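Local coordinates for protein NADPH-quinone reductase (Pediococcus pentosaceus ATCC 25745, PDB 3HA2) that probably binds FMN and transfers electrons from NAD(P)H to quinones, this chain being the flavodoxin-like part of a longer protein, at residues 20-23 with 24-28; 126-129 with 130-134. All coordinates share one frame; numbering follows the deposited sequence.

Interaction 1. Residues 20-23 with 24-28; sequences FFKA and AIENF
K22 and E26, four residues apart, pair through their side-chain ends at the frayed end of helix 18-25, the helical connection in the beta-alpha-beta unit that runs from strand 3-7 to strand 31-35 of this flavodoxin-like fold. The lysine sends its CG anti to the backbone N (chi1 -178°) and stays extended until it bends at its last torsion. E26 lies one turn on, its CG resting 3.3 Å from K22 O and its chain extended from there. The lysine's CG and CD run 3.9 and 4.1 Å from E26 OE2, so its aliphatic chain passes beside that carboxylate oxygen. The resulting salt bridge is long, and both residues are exposed.

The backbone beneath is in transition. The amide of A24 is shared weakly between F20 O and F21 O, and I25 N makes its better bond to K22 O, at 3.2 Å, three residues back; its bond to F21 O is weak. The bonding thus shifts to i+3 as the helix frays, before the chain enters a type I beta turn from I25 to F28, closed by F28 N on I25 O.

I25 has CG1 between its backbone N and carbonyl carbon (chi1 53°), a placement that folds this branch back along the helix to 3.4 Å from F21 O. The residue also packs on V31, W33 and Y160, while the ring of F21 meets Y160 edge-to-face, so helix 150-165 covers this buried flank. On the exposed flank, K22 NZ stops 3.6 Å from E26 OE2.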
loop_
_atom_site.group_PDB
_atom_site.type_symbol
_atom_site.label_atom_id
_atom_site.label_comp_id
_atom_site.label_asym_id
_atom_site.label_seq_id
_atom_site.Cartn_x
_atom_site.Cartn_y
_atom_site.Cartn_z
ATOM N N PHE A 20 -23.062 -8.466 5.251
ATOM C CA PHE A 20 -24.049 -7.860 4.336
ATOM C C PHE A 20 -23.661 -8.163 2.888
ATOM O O PHE A 20 -24.512 -8.469 2.056
ATOM C CB PHE A 20 -24.107 -6.331 4.493
ATOM C CG PHE A 20 -24.826 -5.850 5.725
ATOM C CD1 PHE A 20 -26.183 -5.548 5.680
ATOM C CD2 PHE A 20 -24.130 -5.631 6.913
ATOM C CE1 PHE A 20 -26.859 -5.077 6.810
ATOM C CE2 PHE A 20 -24.789 -5.152 8.048
ATOM C CZ PHE A 20 -26.160 -4.878 7.996
ATOM N N PHE A 21 -22.369 -8.030 2.599
ATOM C CA PHE A 21 -21.838 -8.216 1.250
ATOM C C PHE A 21 -21.838 -9.698 0.860
ATOM O O PHE A 21 -22.203 -10.060 -0.259
ATOM C CB PHE A 21 -20.451 -7.573 1.151
ATOM C CG PHE A 21 -20.500 -6.065 1.151
ATOM C CD1 PHE A 21 -20.473 -5.364 -0.044
ATOM C CD2 PHE A 21 -20.644 -5.353 2.340
ATOM C CE1 PHE A 21 -20.557 -3.972 -0.067
ATOM C CE2 PHE A 21 -20.730 -3.962 2.333
ATOM C CZ PHE A 21 -20.681 -3.273 1.124
ATOM N N LYS A 22 -21.466 -10.555 1.804
ATOM C CA LYS A 22 -21.476 -11.987 1.559
ATOM C C LYS A 22 -22.911 -12.397 1.248
ATOM O O LYS A 22 -23.168 -13.076 0.248
ATOM C CB LYS A 22 -20.908 -12.746 2.772
ATOM C CG LYS A 22 -20.812 -14.271 2.637
ATOM C CD LYS A 22 -20.460 -14.880 4.006
ATOM C CE LYS A 22 -19.926 -16.297 3.941
ATOM N NZ LYS A 22 -20.851 -17.252 3.271
ATOM N N ALA A 23 -23.858 -11.952 2.078
ATOM C CA ALA A 23 -25.255 -12.324 1.877
ATOM C C ALA A 23 -25.771 -11.860 0.517
ATOM O O ALA A 23 -26.612 -12.523 -0.082
ATOM C CB ALA A 23 -26.146 -11.786 3.006
ATOM N N ALA A 24 -25.242 -10.735 0.031
ATOM C CA ALA A 24 -25.720 -10.118 -1.206
ATOM C C ALA A 24 -25.376 -10.916 -2.464
ATOM O O ALA A 24 -26.072 -10.822 -3.478
ATOM C CB ALA A 24 -25.198 -8.691 -1.319
ATOM N N ILE A 25 -24.301 -11.697 -2.401
ATOM C CA ILE A 25 -23.869 -12.491 -3.547
ATOM C C ILE A 25 -24.020 -14.002 -3.305
ATOM O O ILE A 25 -23.603 -14.813 -4.129
ATOM C CB ILE A 25 -22.423 -12.106 -4.011
ATOM C CG1 ILE A 25 -21.421 -12.161 -2.846
ATOM C CG2 ILE A 25 -22.434 -10.704 -4.647
ATOM C CD1 ILE A 25 -20.812 -13.521 -2.598
ATOM N N GLU A 26 -24.648 -14.365 -2.188
ATOM C CA GLU A 26 -24.813 -15.776 -1.821
ATOM C C GLU A 26 -25.549 -16.617 -2.854
ATOM O O GLU A 26 -25.345 -17.824 -2.924
ATOM C CB GLU A 26 -25.474 -15.919 -0.448
ATOM C CG GLU A 26 -24.451 -16.107 0.662
ATOM C CD GLU A 26 -25.058 -16.093 2.055
ATOM O OE1 GLU A 26 -26.309 -16.117 2.180
ATOM O OE2 GLU A 26 -24.265 -16.058 3.025
ATOM N N ASN A 27 -26.386 -15.978 -3.663
ATOM C CA ASN A 27 -27.203 -16.698 -4.627
ATOM C C ASN A 27 -26.613 -16.795 -6.028
ATOM O O ASN A 27 -27.176 -17.473 -6.891
ATOM C CB ASN A 27 -28.608 -16.088 -4.683
ATOM C CG ASN A 27 -29.264 -16.032 -3.313
ATOM O OD1 ASN A 27 -29.820 -15.005 -2.922
ATOM N ND2 ASN A 27 -29.185 -17.133 -2.572
ATOM N N PHE A 28 -25.488 -16.122 -6.261
ATOM C CA PHE A 28 -24.825 -16.201 -7.560
ATOM C C PHE A 28 -23.752 -17.292 -7.541
ATOM O O PHE A 28 -22.694 -17.109 -6.941
ATOM C CB PHE A 28 -24.223 -14.843 -7.945
ATOM C CG PHE A 28 -25.226 -13.717 -7.957
ATOM C CD1 PHE A 28 -26.155 -13.601 -8.988
ATOM C CD2 PHE A 28 -25.242 -12.776 -6.936
ATOM C CE1 PHE A 28 -27.086 -12.567 -8.995
ATOM C CE2 PHE A 28 -26.171 -11.736 -6.938
ATOM C CZ PHE A 28 -27.092 -11.634 -7.967
#

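Interaction 2. Residues 126-129 with 130-134; sequences EAFA and NKTKM
T132 closes over F128 at the C-terminal end of helix 123-131. Its OG1 donates to F128 O at 2.8 Å, from above the carbonyl plane, while T132 N reaches the same oxygen at 2.9 Å, so two donors from one residue grip a single carbonyl. With OG1 set between backbone N and carbonyl carbon (chi1 55°), CG2 is left to lie over one face of the F128 ring, offset toward the rim, a CH-pi contact 3.9 Å from the centroid. The selenium of selenomethionine M134 approaches that ring obliquely, SE standing 3.9 Å from F128 CE2, in a Met-aromatic contact. An alanine in place of T132 would remove both hydroxyl and methyl, and would probably leave F128 O with one donor fewer and the ring face without its CH-pi partner.

A Schellman motif ends the helix and brings M134 back beside F128 and A129: K133, at positive phi, turns the chain so that M134 N bonds A129 O at 2.9 Å and K133 N bonds N130 O. One turn earlier the E126 and N130 side chains point the same way, carboxylate and amide planes 69° apart, and a water donates to both E126 OE2 and N130 OD1; E126 OE1 pairs with R123.

Beyond the cap, A129 and M134 pack on L95 of strand 94-101, A129 and E126 meet Y136 of strand 135-143, and F128 abuts W63 of the second subunit edge-to-face, placing the helix end between the sheet and the dimer partner.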
loop_
_atom_site.group_PDB
_atom_site.type_symbol
_atom_site.label_atom_id
_atom_site.label_comp_id
_atom_site.label_asym_id
_atom_site.label_seq_id
_atom_site.Cartn_x
_atom_site.Cartn_y
_atom_site.Cartn_z
ATOM N N GLU A 126 -4.163 0.298 -9.910
ATOM C CA GLU A 126 -4.295 0.622 -11.323
ATOM C C GLU A 126 -2.989 0.297 -12.053
ATOM O O GLU A 126 -3.008 -0.287 -13.136
ATOM C CB GLU A 126 -4.684 2.094 -11.483
ATOM C CG GLU A 126 -5.010 2.523 -12.912
ATOM C CD GLU A 126 -5.585 3.951 -12.967
ATOM O OE1 GLU A 126 -5.850 4.558 -11.901
ATOM O OE2 GLU A 126 -5.767 4.474 -14.089
ATOM N N ALA A 127 -1.863 0.677 -11.460
ATOM C CA ALA A 127 -0.559 0.374 -12.061
ATOM C C ALA A 127 -0.299 -1.143 -12.143
ATOM O O ALA A 127 0.265 -1.637 -13.127
ATOM C CB ALA A 127 0.558 1.087 -11.296
ATOM N N PHE A 128 -0.716 -1.877 -11.120
ATOM C CA PHE A 128 -0.662 -3.343 -11.165
ATOM C C PHE A 128 -1.460 -3.910 -12.337
ATOM O O PHE A 128 -0.981 -4.756 -13.094
ATOM C CB PHE A 128 -1.171 -3.954 -9.851
ATOM C CG PHE A 128 -1.220 -5.463 -9.869
ATOM C CD1 PHE A 128 -0.078 -6.212 -9.630
ATOM C CD2 PHE A 128 -2.413 -6.132 -10.131
ATOM C CE1 PHE A 128 -0.119 -7.614 -9.649
ATOM C CE2 PHE A 128 -2.452 -7.528 -10.150
ATOM C CZ PHE A 128 -1.315 -8.254 -9.908
ATOM N N ALA A 129 -2.703 -3.461 -12.463
ATOM C CA ALA A 129 -3.558 -3.893 -13.563
ATOM C C ALA A 129 -2.922 -3.580 -14.904
ATOM O O ALA A 129 -2.916 -4.429 -15.796
ATOM C CB ALA A 129 -4.964 -3.253 -13.432
ATOM N N ASN A 130 -2.367 -2.371 -15.048
ATOM C CA ASN A 130 -1.712 -1.982 -16.308
ATOM C C ASN A 130 -0.535 -2.925 -16.604
ATOM O O ASN A 130 -0.380 -3.427 -17.725
ATOM C CB ASN A 130 -1.231 -0.511 -16.249
ATOM C CG ASN A 130 -2.376 0.505 -16.306
ATOM O OD1 ASN A 130 -2.221 1.668 -15.892
ATOM N ND2 ASN A 130 -3.534 0.075 -16.795
ATOM N N LYS A 131 0.265 -3.192 -15.576
ATOM C CA LYS A 131 1.466 -4.003 -15.723
ATOM C C LYS A 131 1.162 -5.444 -16.109
ATOM O O LYS A 131 1.892 -6.056 -16.900
ATOM C CB LYS A 131 2.282 -3.976 -14.438
ATOM C CG LYS A 131 3.627 -4.730 -14.514
ATOM C CD LYS A 131 4.592 -4.037 -15.460
ATOM C CE LYS A 131 6.015 -4.512 -15.238
ATOM N NZ LYS A 131 6.951 -3.682 -16.043
ATOM N N THR A 132 0.094 -5.984 -15.536
ATOM C CA THR A 132 -0.267 -7.383 -15.728
ATOM C C THR A 132 -1.261 -7.579 -16.878
ATOM O O THR A 132 -1.761 -8.690 -17.078
ATOM C CB THR A 132 -0.819 -7.997 -14.412
ATOM O OG1 THR A 132 -1.912 -7.210 -13.935
ATOM C CG2 THR A 132 0.254 -7.995 -13.322
ATOM N N LYS A 133 -1.558 -6.498 -17.610
ATOM C CA LYS A 133 -2.463 -6.527 -18.774
ATOM C C LYS A 133 -3.918 -6.881 -18.418
ATOM O O LYS A 133 -4.644 -7.485 -19.227
ATOM C CB LYS A 133 -1.933 -7.462 -19.880
ATOM C CG LYS A 133 -0.487 -7.175 -20.282
ATOM C CD LYS A 133 0.017 -8.104 -21.403
ATOM C CE LYS A 133 1.462 -7.744 -21.751
ATOM N NZ LYS A 133 2.051 -8.598 -22.837
HETATM N N MSE A 134 -4.314 -6.502 -17.203
HETATM C CA MSE A 134 -5.698 -6.619 -16.747
HETATM C C MSE A 134 -6.480 -5.358 -17.127
HETATM O O MSE A 134 -5.882 -4.307 -17.363
HETATM C CB MSE A 134 -5.732 -6.794 -15.229
HETATM C CG MSE A 134 -5.083 -8.060 -14.742
HETATM SE SE MSE A 134 -5.204 -8.182 -12.793
HETATM C CE MSE A 134 -6.997 -8.996 -12.661
HETATM O O HOH W 1 -4.120 4.071 -16.270
#

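How the interactions relate
From the N terminus, strand 3-7 leads to helix 18-25, and interaction 1 marks where that helix unwinds before strand 31-35, at one edge of the parallel sheet. The chain then builds strands 54-60 and 94-101 before interaction 2 ends helix 123-131 and releases the chain into strand 135-143, at the other edge. Neither contact closes a loop: each is local, along one helix end, and they follow in series, neither nesting nor crossing. The centres of interactions 1 and 2 are 28 Å apart, on opposite sides of the chain's centre, and the two do not touch. Interaction 1 adjoins helix 150-165 within its own chain, whereas interaction 2 also faces the second subunit.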